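Long-range contacts in carboxylase (PDB 5H80), which probably uses ATP to carboxylate biotin, forming the biotin carboxylase part of a bacterial single-chain carboxylase: residues Ala104-Pro109 / Gly128-Val132; Ala50-Trp56 / Val337-Arg342; Glu116-Arg122 / Pro136-Asp140. All coordinates share one frame; numbering follows the deposited sequence.

Contact 1 of 3, residues Ala104-Pro109 / Gly128-Val132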
ATOM      1  N   ALA A 104      21.872  13.928 -19.135  1.00 27.10           N
ATOM      2  CA  ALA A 104      20.485  13.405 -19.198  1.00 28.20           C
ATOM      3  C   ALA A 104      20.069  13.018 -20.645  1.00 33.88           C
ATOM      4  O   ALA A 104      20.658  13.520 -21.632  1.00 31.20           O
ATOM      5  CB  ALA A 104      19.579  14.430 -18.565  1.00 27.01           C
ATOM      6  N   THR A 105      19.165  12.022 -20.749  1.00 25.24           N
ATOM      7  CA  THR A 105      18.615  11.479 -21.954  1.00 26.70           C
ATOM      8  C   THR A 105      17.151  11.765 -22.092  1.00 26.12           C
ATOM      9  O   THR A 105      16.600  11.678 -23.122  1.00 26.21           O
ATOM     10  CB  THR A 105      18.923   9.951 -21.929  1.00 27.63           C
ATOM     11  OG1 THR A 105      18.322   9.379 -20.732  1.00 24.69           O
ATOM     12  CG2 THR A 105      20.406   9.795 -21.813  1.00 29.68           C
ATOM     13  N   HIS A 106      16.494  12.018 -20.941  1.00 23.62           N
ATOM     14  CA  HIS A 106      15.056  12.130 -20.820  1.00 25.58           C
ATOM     15  C   HIS A 106      14.782  13.267 -19.869  1.00 26.23           C
ATOM     16  O   HIS A 106      15.548  13.575 -18.949  1.00 27.99           O
ATOM     17  CB  HIS A 106      14.423  10.797 -20.258  1.00 25.17           C
ATOM     18  CG  HIS A 106      14.545   9.662 -21.197  1.00 26.20           C
ATOM     19  ND1 HIS A 106      15.739   9.042 -21.399  1.00 27.30           N
ATOM     20  CD2 HIS A 106      13.645   9.016 -21.980  1.00 27.31           C
ATOM     21  CE1 HIS A 106      15.591   8.085 -22.293  1.00 27.30           C
ATOM     22  NE2 HIS A 106      14.335   8.057 -22.670  1.00 28.99           N
ATOM     23  N   VAL A 107      13.640  13.938 -20.051  1.00 26.84           N
ATOM     24  CA  VAL A 107      13.153  14.998 -19.191  1.00 23.35           C
ATOM     25  C   VAL A 107      11.704  14.654 -18.772  1.00 22.19           C
ATOM     26  O   VAL A 107      10.775  14.645 -19.601  1.00 21.76           O
ATOM     27  CB  VAL A 107      13.152  16.454 -19.817  1.00 22.44           C
ATOM     28  CG1 VAL A 107      12.633  17.464 -18.841  1.00 23.77           C
ATOM     29  CG2 VAL A 107      14.593  16.850 -20.101  1.00 23.66           C
ATOM     30  N   HIS A 108      11.549  14.346 -17.470  1.00 20.36           N
ATOM     31  CA  HIS A 108      10.202  14.242 -16.841  1.00 21.09           C
ATOM     32  C   HIS A 108       9.766  15.603 -16.196  1.00 18.74           C
ATOM     33  O   HIS A 108      10.268  16.102 -15.169  1.00 21.40           O
ATOM     34  CB  HIS A 108      10.082  13.089 -15.810  1.00 23.10           C
ATOM     35  CG  HIS A 108       8.658  12.568 -15.689  1.00 21.40           C
ATOM     36  ND1 HIS A 108       7.622  13.435 -15.620  1.00 20.64           N
ATOM     37  CD2 HIS A 108       8.128  11.332 -15.501  1.00 23.81           C
ATOM     38  CE1 HIS A 108       6.478  12.757 -15.545  1.00 22.39           C
ATOM     39  NE2 HIS A 108       6.776  11.479 -15.403  1.00 23.56           N
ATOM     40  N   PRO A 109       8.773  16.246 -16.853  1.00 22.24           N
ATOM     41  CA  PRO A 109       8.302  17.518 -16.335  1.00 24.58           C
ATOM     42  C   PRO A 109       7.289  17.495 -15.155  1.00 25.48           C
ATOM     43  O   PRO A 109       6.896  18.547 -14.605  1.00 29.73           O
ATOM     44  CB  PRO A 109       7.636  18.077 -17.581  1.00 22.75           C
ATOM     45  CG  PRO A 109       7.007  16.932 -18.175  1.00 24.07           C
ATOM     46  CD  PRO A 109       7.935  15.786 -17.963  1.00 24.00           C
ATOM     47  N   GLY A 128      18.359  16.614 -28.046  1.00 27.49           N
ATOM     48  CA  GLY A 128      18.592  15.187 -27.882  1.00 33.53           C
ATOM     49  C   GLY A 128      18.032  14.635 -26.608  1.00 32.66           C
ATOM     50  O   GLY A 128      18.568  13.662 -26.104  1.00 31.63           O
ATOM     51  N   LEU A 129      16.978  15.247 -26.083  1.00 31.50           N
ATOM     52  CA  LEU A 129      16.355  14.802 -24.820  1.00 26.19           C
ATOM     53  C   LEU A 129      14.942  14.315 -25.127  1.00 30.54           C
ATOM     54  O   LEU A 129      14.168  15.000 -25.799  1.00 31.04           O
ATOM     55  CB  LEU A 129      16.205  15.940 -23.834  1.00 28.92           C
ATOM     56  CG  LEU A 129      17.482  16.641 -23.406  1.00 28.98           C
ATOM     57  CD1 LEU A 129      17.437  17.795 -22.425  1.00 28.23           C
ATOM     58  CD2 LEU A 129      18.415  15.553 -22.851  1.00 30.61           C
ATOM     59  N   VAL A 130      14.556  13.153 -24.603  1.00 29.05           N
ATOM     60  CA  VAL A 130      13.140  12.757 -24.746  1.00 27.32           C
ATOM     61  C   VAL A 130      12.268  13.355 -23.616  1.00 29.68           C
ATOM     62  O   VAL A 130      12.432  13.059 -22.467  1.00 24.45           O
ATOM     63  CB  VAL A 130      12.982  11.208 -24.822  1.00 26.37           C
ATOM     64  CG1 VAL A 130      11.491  10.848 -24.662  1.00 26.30           C
ATOM     65  CG2 VAL A 130      13.657  10.667 -26.090  1.00 30.82           C
ATOM     66  N   PHE A 131      11.324  14.211 -23.964  1.00 23.35           N
ATOM     67  CA  PHE A 131      10.285  14.713 -23.094  1.00 28.63           C
ATOM     68  C   PHE A 131       9.283  13.612 -22.755  1.00 23.77           C
ATOM     69  O   PHE A 131       8.686  12.970 -23.678  1.00 26.39           O
ATOM     70  CB  PHE A 131       9.541  15.819 -23.891  1.00 26.82           C
ATOM     71  CG  PHE A 131       8.580  16.609 -23.082  1.00 22.69           C
ATOM     72  CD1 PHE A 131       8.956  17.638 -22.213  1.00 24.06           C
ATOM     73  CD2 PHE A 131       7.224  16.252 -23.123  1.00 23.75           C
ATOM     74  CE1 PHE A 131       8.052  18.368 -21.479  1.00 26.54           C
ATOM     75  CE2 PHE A 131       6.310  16.985 -22.429  1.00 22.64           C
ATOM     76  CZ  PHE A 131       6.684  18.066 -21.612  1.00 24.84           C
ATOM     77  N   VAL A 132       9.081  13.443 -21.431  1.00 20.60           N
ATOM     78  CA  VAL A 132       8.141  12.425 -20.912  1.00 21.16           C
ATOM     79  C   VAL A 132       6.724  12.990 -20.980  1.00 22.77           C
ATOM     80  O   VAL A 132       6.299  13.582 -20.012  1.00 26.58           O
ATOM     81  CB  VAL A 132       8.476  11.873 -19.582  1.00 25.64           C
ATOM     82  CG1 VAL A 132       7.461  10.757 -19.205  1.00 25.41           C
ATOM     83  CG2 VAL A 132       9.938  11.459 -19.386  1.00 26.71           C
TER
HETATM   84  O   HOH W   1      17.477  10.649 -25.480  1.00 37.33           O
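H106 and V130 project together from one face of a parallel sheet, with H106 CD2 3.6 Å from V130 CB. V107 and F131, the next bridged pair, lie on the other face. Here is a worked case of how parallel strands sort their side chains. V107 CG2 meets L129 CD1 obliquely at 3.8 Å, while F131 lies crosswise to P109. Its CG lies anti to the backbone N (chi1 -170°), which swings the ring toward the following residues and brings F131 CZ to 3.6 Å from P109 CG. Beyond the bridged pairs, V132 sets CG1 over one face of the H108 imidazole in a CH-pi contact, 4.0 Å from the centroid and offset toward the rim. The rotation of that ring is fixed by hydrogen bonds at both nitrogens, NE2 with Q340 OE1 and ND1 with G110 N. T105 OG1 sits at the in-plane edge of the H106 ring, hydrogen-bonded to H106 ND1 at 2.7 Å.

Three backbone bonds set the register: V130 N to T105 O (2.9 Å), V107 N to V130 O (2.8 Å) and V132 N to V107 O (2.8 Å). The strands belong to a beta-alpha-beta crossover whose helix 118-126 packs on V107 and F131, and 130-131 is the outermost strand of the sheet within this chain. Polar alignment thus comes from the main chain, whereas the side chains that meet across the strands add chiefly apolar and CH-pi contact.

Contact 2 of 3, residues Ala50-Trp56 / Val337-Arg342. With EDO (1,2-ethanediol), chain E.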
ATOM      1  N   ALA A  50       9.806   5.752  -9.402  1.00 21.46           N
ATOM      2  CA  ALA A  50       9.481   4.967 -10.667  1.00 19.45           C
ATOM      3  C   ALA A  50      10.850   4.753 -11.488  1.00 19.28           C
ATOM      4  O   ALA A  50      11.155   3.697 -11.992  1.00 22.14           O
ATOM      5  CB  ALA A  50       8.528   5.819 -11.490  1.00 19.42           C
ATOM      6  N   VAL A  51      11.682   5.783 -11.529  1.00 20.74           N
ATOM      7  CA  VAL A  51      13.003   5.705 -12.174  1.00 19.58           C
ATOM      8  C   VAL A  51      13.839   4.604 -11.554  1.00 22.60           C
ATOM      9  O   VAL A  51      14.455   3.818 -12.312  1.00 22.90           O
ATOM     10  CB  VAL A  51      13.696   7.062 -12.174  1.00 21.52           C
ATOM     11  CG1 VAL A  51      15.165   7.033 -12.688  1.00 23.22           C
ATOM     12  CG2 VAL A  51      12.935   7.992 -13.195  1.00 19.71           C
ATOM     13  N   SER A  52      13.854   4.547 -10.270  1.00 23.68           N
ATOM     14  CA  SER A  52      14.597   3.495  -9.509  1.00 28.30           C
ATOM     15  C   SER A  52      14.004   2.135  -9.781  1.00 25.64           C
ATOM     16  O   SER A  52      14.788   1.149 -10.009  1.00 26.26           O
ATOM     17  CB  SER A  52      14.692   3.752  -8.028  1.00 23.33           C
ATOM     18  OG  SER A  52      15.544   4.886  -7.670  1.00 29.01           O
ATOM     19  N   ALA A  53      12.668   2.040  -9.757  1.00 26.45           N
ATOM     20  CA  ALA A  53      11.982   0.750 -10.104  1.00 24.31           C
ATOM     21  C   ALA A  53      12.404   0.218 -11.494  1.00 25.64           C
ATOM     22  O   ALA A  53      12.540  -0.998 -11.745  1.00 26.65           O
ATOM     23  CB  ALA A  53      10.505   0.850 -10.014  1.00 24.40           C
ATOM     24  N   LEU A  54      12.629   1.106 -12.485  1.00 23.25           N
ATOM     25  CA  LEU A  54      13.089   0.701 -13.783  1.00 22.57           C
ATOM     26  C   LEU A  54      14.606   0.360 -13.944  1.00 27.07           C
ATOM     27  O   LEU A  54      15.003  -0.089 -15.015  1.00 30.16           O
ATOM     28  CB  LEU A  54      12.670   1.821 -14.761  1.00 26.68           C
ATOM     29  CG  LEU A  54      11.159   2.044 -14.924  1.00 25.78           C
ATOM     30  CD1 LEU A  54      10.915   3.314 -15.795  1.00 27.57           C
ATOM     31  CD2 LEU A  54      10.573   0.799 -15.612  1.00 26.80           C
ATOM     32  N   GLY A  55      15.389   0.638 -12.905  1.00 24.64           N
ATOM     33  CA  GLY A  55      16.837   0.551 -12.925  1.00 24.82           C
ATOM     34  C   GLY A  55      17.530   1.670 -13.710  1.00 25.74           C
ATOM     35  O   GLY A  55      18.673   1.491 -14.224  1.00 30.16           O
ATOM     36  N   TRP A  56      16.828   2.799 -13.896  1.00 24.26           N
ATOM     37  CA  TRP A  56      17.364   3.975 -14.503  1.00 25.71           C
ATOM     38  C   TRP A  56      17.902   4.913 -13.462  1.00 27.22           C
ATOM     39  O   TRP A  56      17.884   4.619 -12.261  1.00 27.38           O
ATOM     40  CB  TRP A  56      16.267   4.663 -15.323  1.00 25.75           C
ATOM     41  CG  TRP A  56      15.553   3.755 -16.433  1.00 25.66           C
ATOM     42  CD1 TRP A  56      15.827   2.428 -16.799  1.00 29.94           C
ATOM     43  CD2 TRP A  56      14.550   4.178 -17.313  1.00 25.76           C
ATOM     44  NE1 TRP A  56      15.000   2.015 -17.841  1.00 29.74           N
ATOM     45  CE2 TRP A  56      14.168   3.058 -18.139  1.00 27.88           C
ATOM     46  CE3 TRP A  56      13.875   5.387 -17.487  1.00 22.97           C
ATOM     47  CZ2 TRP A  56      13.221   3.165 -19.117  1.00 28.65           C
ATOM     48  CZ3 TRP A  56      12.901   5.488 -18.427  1.00 28.01           C
ATOM     49  CH2 TRP A  56      12.586   4.404 -19.295  1.00 26.85           C
ATOM     50  N   VAL A 337       3.398   5.572 -13.269  1.00 18.64           N
ATOM     51  CA  VAL A 337       4.572   6.431 -13.641  1.00 21.80           C
ATOM     52  C   VAL A 337       5.662   5.598 -14.329  1.00 19.29           C
ATOM     53  O   VAL A 337       6.384   6.013 -15.272  1.00 19.47           O
ATOM     54  CB  VAL A 337       5.072   7.252 -12.454  1.00 21.05           C
ATOM     55  CG1 VAL A 337       6.239   8.201 -12.859  1.00 18.66           C
ATOM     56  CG2 VAL A 337       3.892   8.011 -11.788  1.00 23.09           C
ATOM     57  N   THR A 338       5.952   4.350 -13.836  1.00 20.06           N
ATOM     58  CA  THR A 338       6.867   3.485 -14.636  1.00 21.02           C
ATOM     59  C   THR A 338       6.332   3.250 -16.075  1.00 19.41           C
ATOM     60  O   THR A 338       7.089   3.336 -17.045  1.00 22.30           O
ATOM     61  CB  THR A 338       7.092   2.126 -13.936  1.00 23.66           C
ATOM     62  OG1 THR A 338       5.821   1.474 -13.686  1.00 23.78           O
ATOM     63  CG2 THR A 338       7.806   2.382 -12.697  1.00 25.30           C
ATOM     64  N   ALA A 339       4.990   3.066 -16.228  1.00 18.35           N
ATOM     65  CA  ALA A 339       4.301   2.894 -17.542  1.00 18.81           C
ATOM     66  C   ALA A 339       4.544   4.180 -18.411  1.00 19.87           C
ATOM     67  O   ALA A 339       4.991   4.076 -19.561  1.00 20.44           O
ATOM     68  CB  ALA A 339       2.844   2.622 -17.423  1.00 19.56           C
ATOM     69  N   GLN A 340       4.341   5.308 -17.786  1.00 20.38           N
ATOM     70  CA  GLN A 340       4.524   6.599 -18.455  1.00 20.82           C
ATOM     71  C   GLN A 340       5.978   6.776 -19.012  1.00 17.70           C
ATOM     72  O   GLN A 340       6.136   7.044 -20.241  1.00 22.31           O
ATOM     73  CB  GLN A 340       4.211   7.706 -17.527  1.00 20.33           C
ATOM     74  CG  GLN A 340       4.213   9.116 -18.176  1.00 21.40           C
ATOM     75  CD  GLN A 340       4.174  10.207 -17.131  1.00 24.12           C
ATOM     76  OE1 GLN A 340       4.546  10.049 -15.958  1.00 22.79           O
ATOM     77  NE2 GLN A 340       3.628  11.379 -17.552  1.00 23.30           N
ATOM     78  N   LEU A 341       6.969   6.482 -18.210  1.00 21.15           N
ATOM     79  CA  LEU A 341       8.381   6.520 -18.549  1.00 24.44           C
ATOM     80  C   LEU A 341       8.714   5.559 -19.706  1.00 26.05           C
ATOM     81  O   LEU A 341       9.401   5.935 -20.656  1.00 26.07           O
ATOM     82  CB  LEU A 341       9.247   6.185 -17.358  1.00 20.89           C
ATOM     83  CG  LEU A 341       9.386   7.294 -16.262  1.00 21.01           C
ATOM     84  CD1 LEU A 341       9.807   6.714 -14.881  1.00 24.09           C
ATOM     85  CD2 LEU A 341      10.419   8.319 -16.843  1.00 23.09           C
ATOM     86  N   ARG A 342       8.234   4.319 -19.635  1.00 20.07           N
ATOM     87  CA  ARG A 342       8.439   3.323 -20.635  1.00 22.28           C
ATOM     88  C   ARG A 342       7.743   3.670 -21.957  1.00 24.10           C
ATOM     89  O   ARG A 342       8.355   3.409 -23.041  1.00 25.01           O
ATOM     90  CB  ARG A 342       8.157   1.874 -20.175  1.00 25.08           C
ATOM     91  CG  ARG A 342       8.975   1.482 -18.916  1.00 24.46           C
ATOM     92  CD  ARG A 342       8.499   0.140 -18.427  1.00 26.60           C
ATOM     93  NE  ARG A 342       8.780  -0.927 -19.366  1.00 29.89           N
ATOM     94  CZ  ARG A 342       8.949  -2.205 -19.040  1.00 36.83           C
ATOM     95  NH1 ARG A 342       9.280  -3.059 -19.984  1.00 30.69           N
ATOM     96  NH2 ARG A 342       8.761  -2.667 -17.785  1.00 33.90           N
TER
HETATM   97  C1  EDO E 503      18.710   0.026 -18.554  1.00 45.81           C
HETATM   98  O1  EDO E 503      19.455   0.310 -17.361  1.00 67.40           O
HETATM   99  C2  EDO E 503      17.435  -0.708 -18.096  1.00 53.70           C
HETATM  100  O2  EDO E 503      16.653  -1.113 -19.235  1.00 57.33           O
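L54 and L341 meet where helix 42-53 gives way to a Schellman motif, with G55 at positive phi and W56 N bonded back to V51 O. The helix belongs to the N-terminal, Rossmann-like region of biotin carboxylase, and its partner, helix 336-344, to the ATP-binding region of the ATP-grasp family, so the contact illustrates how two regions distant in sequence are joined through a shared apolar seam.

The L54 side chain can be followed outward. From CB, which is directed toward the partner helix, it reaches CG, 4.0 Å from T338 CG2. There it forks. CD1 touches both L341 and the indole: it is 3.7 Å from L341 CB and rests over one face of the W56 ring, offset toward the rim. L54 CD2 instead follows the aliphatic part of R342, 3.6 Å from R342 CD. The guanidinium of R342 turns to a salt bridge with E347.

Earlier in the helix, A50 CB fits among V337, T338 and L341, with V337 CG1 at 3.6 Å. With CG anti to its carbonyl carbon (chi1 -75°) and chi2 extended, L341 brings CD1 to 3.7 Å from A50 CB. No hydrogen bond spans the two segments. W56 and L341 run alongside each other, head to tail, and L341 O lies at the indole edge, near the ring plane, 3.8 Å from W56 CH2.

Contact 3 of 3, residues Glu116-Arg122 / Pro136-Asp140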
ATOM      1  N   GLU A 116       2.970  21.359 -19.641  1.00 24.29           N
ATOM      2  CA  GLU A 116       2.082  21.590 -20.701  1.00 30.47           C
ATOM      3  C   GLU A 116       2.657  22.542 -21.689  1.00 33.56           C
ATOM      4  O   GLU A 116       1.999  22.854 -22.620  1.00 33.78           O
ATOM      5  CB  GLU A 116       0.776  22.173 -20.102  1.00 29.89           C
ATOM      6  CG  GLU A 116       0.053  21.136 -19.227  1.00 35.12           C
ATOM      7  CD  GLU A 116      -1.359  21.578 -18.854  1.00 46.74           C
ATOM      8  OE1 GLU A 116      -1.842  22.680 -19.293  1.00 45.61           O
ATOM      9  OE2 GLU A 116      -2.021  20.803 -18.131  1.00 44.00           O
ATOM     10  N   ASN A 117       3.946  22.874 -21.511  1.00 33.79           N
ATOM     11  CA  ASN A 117       4.634  23.837 -22.389  1.00 35.67           C
ATOM     12  C   ASN A 117       5.247  23.204 -23.645  1.00 33.62           C
ATOM     13  O   ASN A 117       6.329  22.554 -23.618  1.00 33.11           O
ATOM     14  CB  ASN A 117       5.643  24.533 -21.586  1.00 31.44           C
ATOM     15  CG  ASN A 117       6.170  25.757 -22.254  1.00 37.42           C
ATOM     16  OD1 ASN A 117       6.766  25.688 -23.298  1.00 33.31           O
ATOM     17  ND2 ASN A 117       5.836  26.904 -21.688  1.00 40.13           N
ATOM     18  N   ALA A 118       4.580  23.395 -24.766  1.00 32.90           N
ATOM     19  CA  ALA A 118       4.978  22.758 -25.989  1.00 31.96           C
ATOM     20  C   ALA A 118       6.402  23.222 -26.518  1.00 29.07           C
ATOM     21  O   ALA A 118       7.170  22.485 -27.153  1.00 31.55           O
ATOM     22  CB  ALA A 118       3.939  22.997 -27.033  1.00 33.88           C
ATOM     23  N   ASP A 119       6.689  24.497 -26.345  1.00 30.56           N
ATOM     24  CA  ASP A 119       8.005  25.013 -26.759  1.00 31.42           C
ATOM     25  C   ASP A 119       9.140  24.309 -26.009  1.00 27.24           C
ATOM     26  O   ASP A 119      10.191  23.995 -26.575  1.00 29.60           O
ATOM     27  CB  ASP A 119       8.133  26.483 -26.377  1.00 39.22           C
ATOM     28  CG  ASP A 119       7.554  27.425 -27.405  1.00 40.37           C
ATOM     29  OD1 ASP A 119       7.231  26.992 -28.511  1.00 41.39           O
ATOM     30  OD2 ASP A 119       7.471  28.621 -27.051  1.00 47.11           O
ATOM     31  N   PHE A 120       8.862  24.055 -24.723  1.00 26.81           N
ATOM     32  CA  PHE A 120       9.846  23.446 -23.867  1.00 29.30           C
ATOM     33  C   PHE A 120      10.051  22.016 -24.365  1.00 26.48           C
ATOM     34  O   PHE A 120      11.205  21.637 -24.593  1.00 26.52           O
ATOM     35  CB  PHE A 120       9.525  23.584 -22.382  1.00 26.89           C
ATOM     36  CG  PHE A 120      10.480  22.816 -21.494  1.00 30.83           C
ATOM     37  CD1 PHE A 120      11.821  23.187 -21.372  1.00 30.03           C
ATOM     38  CD2 PHE A 120      10.044  21.651 -20.848  1.00 35.15           C
ATOM     39  CE1 PHE A 120      12.689  22.457 -20.594  1.00 34.02           C
ATOM     40  CE2 PHE A 120      10.923  20.904 -20.062  1.00 33.45           C
ATOM     41  CZ  PHE A 120      12.233  21.300 -19.935  1.00 31.70           C
ATOM     42  N   ALA A 121       8.968  21.279 -24.612  1.00 27.82           N
ATOM     43  CA  ALA A 121       9.055  19.956 -25.204  1.00 25.03           C
ATOM     44  C   ALA A 121       9.883  19.922 -26.509  1.00 27.38           C
ATOM     45  O   ALA A 121      10.724  19.117 -26.661  1.00 29.18           O
ATOM     46  CB  ALA A 121       7.690  19.337 -25.405  1.00 26.62           C
ATOM     47  N   ARG A 122       9.609  20.856 -27.412  1.00 27.74           N
ATOM     48  CA  ARG A 122      10.349  21.070 -28.656  1.00 31.77           C
ATOM     49  C   ARG A 122      11.803  21.270 -28.401  1.00 29.29           C
ATOM     50  O   ARG A 122      12.610  20.593 -29.050  1.00 30.19           O
ATOM     51  CB  ARG A 122       9.687  22.174 -29.472  1.00 27.65           C
ATOM     52  CG  ARG A 122       8.427  21.742 -30.212  1.00 31.99           C
ATOM     53  CD  ARG A 122       7.995  22.796 -31.265  1.00 34.22           C
ATOM     54  NE  ARG A 122       7.194  23.815 -30.590  1.00 44.61           N
ATOM     55  CZ  ARG A 122       5.857  23.793 -30.525  1.00 40.48           C
ATOM     56  NH1 ARG A 122       5.136  22.886 -31.195  1.00 39.80           N
ATOM     57  NH2 ARG A 122       5.239  24.718 -29.844  1.00 42.71           N
ATOM     58  N   PRO A 136       4.705  17.585 -28.916  1.00 30.40           N
ATOM     59  CA  PRO A 136       4.394  18.996 -28.817  1.00 29.21           C
ATOM     60  C   PRO A 136       3.136  19.547 -29.537  1.00 29.45           C
ATOM     61  O   PRO A 136       2.449  20.359 -28.930  1.00 27.79           O
ATOM     62  CB  PRO A 136       5.673  19.668 -29.358  1.00 31.09           C
ATOM     63  CG  PRO A 136       6.764  18.667 -29.080  1.00 32.84           C
ATOM     64  CD  PRO A 136       6.119  17.366 -29.349  1.00 30.46           C
ATOM     65  N   ASP A 137       2.836  19.057 -30.735  1.00 33.52           N
ATOM     66  CA  ASP A 137       1.620  19.420 -31.498  1.00 36.74           C
ATOM     67  C   ASP A 137       0.345  19.060 -30.706  1.00 38.04           C
ATOM     68  O   ASP A 137      -0.647  19.758 -30.719  1.00 32.93           O
ATOM     69  CB  ASP A 137       1.588  18.689 -32.821  1.00 37.94           C
ATOM     70  CG  ASP A 137       2.527  19.263 -33.829  1.00 48.07           C
ATOM     71  OD1 ASP A 137       2.982  20.417 -33.701  1.00 46.36           O
ATOM     72  OD2 ASP A 137       2.832  18.530 -34.759  1.00 53.57           O
ATOM     73  N   THR A 138       0.418  17.944 -29.992  1.00 30.20           N
ATOM     74  CA  THR A 138      -0.689  17.529 -29.095  1.00 31.56           C
ATOM     75  C   THR A 138      -0.749  18.424 -27.882  1.00 30.01           C
ATOM     76  O   THR A 138      -1.836  18.712 -27.408  1.00 27.41           O
ATOM     77  CB  THR A 138      -0.474  16.057 -28.681  1.00 29.44           C
ATOM     78  OG1 THR A 138      -0.561  15.215 -29.802  1.00 35.24           O
ATOM     79  CG2 THR A 138      -1.614  15.609 -27.648  1.00 32.56           C
ATOM     80  N   LEU A 139       0.416  18.833 -27.290  1.00 27.54           N
ATOM     81  CA  LEU A 139       0.476  19.793 -26.202  1.00 29.57           C
ATOM     82  C   LEU A 139      -0.193  21.148 -26.632  1.00 26.72           C
ATOM     83  O   LEU A 139      -0.926  21.845 -25.867  1.00 29.95           O
ATOM     84  CB  LEU A 139       1.933  20.050 -25.718  1.00 29.63           C
ATOM     85  CG  LEU A 139       2.769  18.853 -25.130  1.00 30.24           C
ATOM     86  CD1 LEU A 139       4.104  19.296 -24.585  1.00 33.76           C
ATOM     87  CD2 LEU A 139       1.995  18.192 -23.997  1.00 26.78           C
ATOM     88  N   ASP A 140       0.116  21.515 -27.863  1.00 31.04           N
ATOM     89  CA  ASP A 140      -0.419  22.813 -28.398  1.00 34.78           C
ATOM     90  C   ASP A 140      -1.910  22.740 -28.530  1.00 30.21           C
ATOM     91  O   ASP A 140      -2.641  23.660 -28.138  1.00 35.00           O
ATOM     92  CB  ASP A 140       0.169  23.176 -29.768  1.00 39.04           C
ATOM     93  CG  ASP A 140       1.496  23.940 -29.663  1.00 36.07           C
ATOM     94  OD1 ASP A 140       1.711  24.688 -28.662  1.00 37.74           O
ATOM     95  OD2 ASP A 140       2.306  23.757 -30.593  1.00 44.20           O
TER
HETATM   96  O   HOH W   2      -0.797  21.746 -23.397  1.00 34.96           O
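R122 presents the edge of its guanidinium to D140, whose carboxylate plane is turned 30° from it. NH1 and NH2 approach end-on and both donate to the same oxygen, NH1 at 3.0 Å from D140 OD2 and NH2 at 3.2 Å from that same D140 OD2, on its syn side. D119 OD1 also lies at the edge in plane, taking a weak bond from NH2, while A118 O sits over one face, 3.5 Å above the plane. The planar group is therefore shared between an acid from its own helix and one from the helix opposite, a compact example of a salt-bridge network at a helix pair. D137 adds a further negative charge near NH1, beyond bonding distance, and probably contributes to the attraction that holds the guanidinium here.

A bend at chi3 (-85°) turns the end of R122 to D140 after its CG has run past P136, 3.6 Å from P136 CB. Replacing R122 by a leucine would probably leave the D140 carboxylate without its two-nitrogen grip and break its link to D119.

Beneath the charges the packing is small and close. A118 CB rests 3.8 Å from L139 CB, and A121 CB meets L139 CD1 at 3.7 Å. N117 is the N-cap of helix 118-126: its OD1 accepts from F120 N at 3.0 Å. Just before it, E116 forms a salt bridge with R320.

Helices 118-126 and 136-142 run antiparallel here: the axes of turns 118-122 and 136-140 come within 8.8 Å, and their directions differ by 174°. The alanines allow that approach, and F131, on the strand between the two helices in sequence, packs under F120, A121 and L139, joining the pair to the parallel sheet.

Overall arrangement
From the N terminus, helix 42-53 opens the longest loop, which contact 2 closes only at residues 337-342. Inside that span the chain enters contact 1 at 104-109 and contact 3 at 116-122, then returns to contact 1 at 128-132 and to contact 3 at 136-140. The two short loops therefore interlock, crossing in sequence, while both lie within the span of contact 2. Contact 1 is the hub: its centre is 13 Å from the centre of each of the others, whereas contacts 2 and 3 do not touch. Together they tie the parallel sheet to a helix pair on one side and to the ATP-binding region on another.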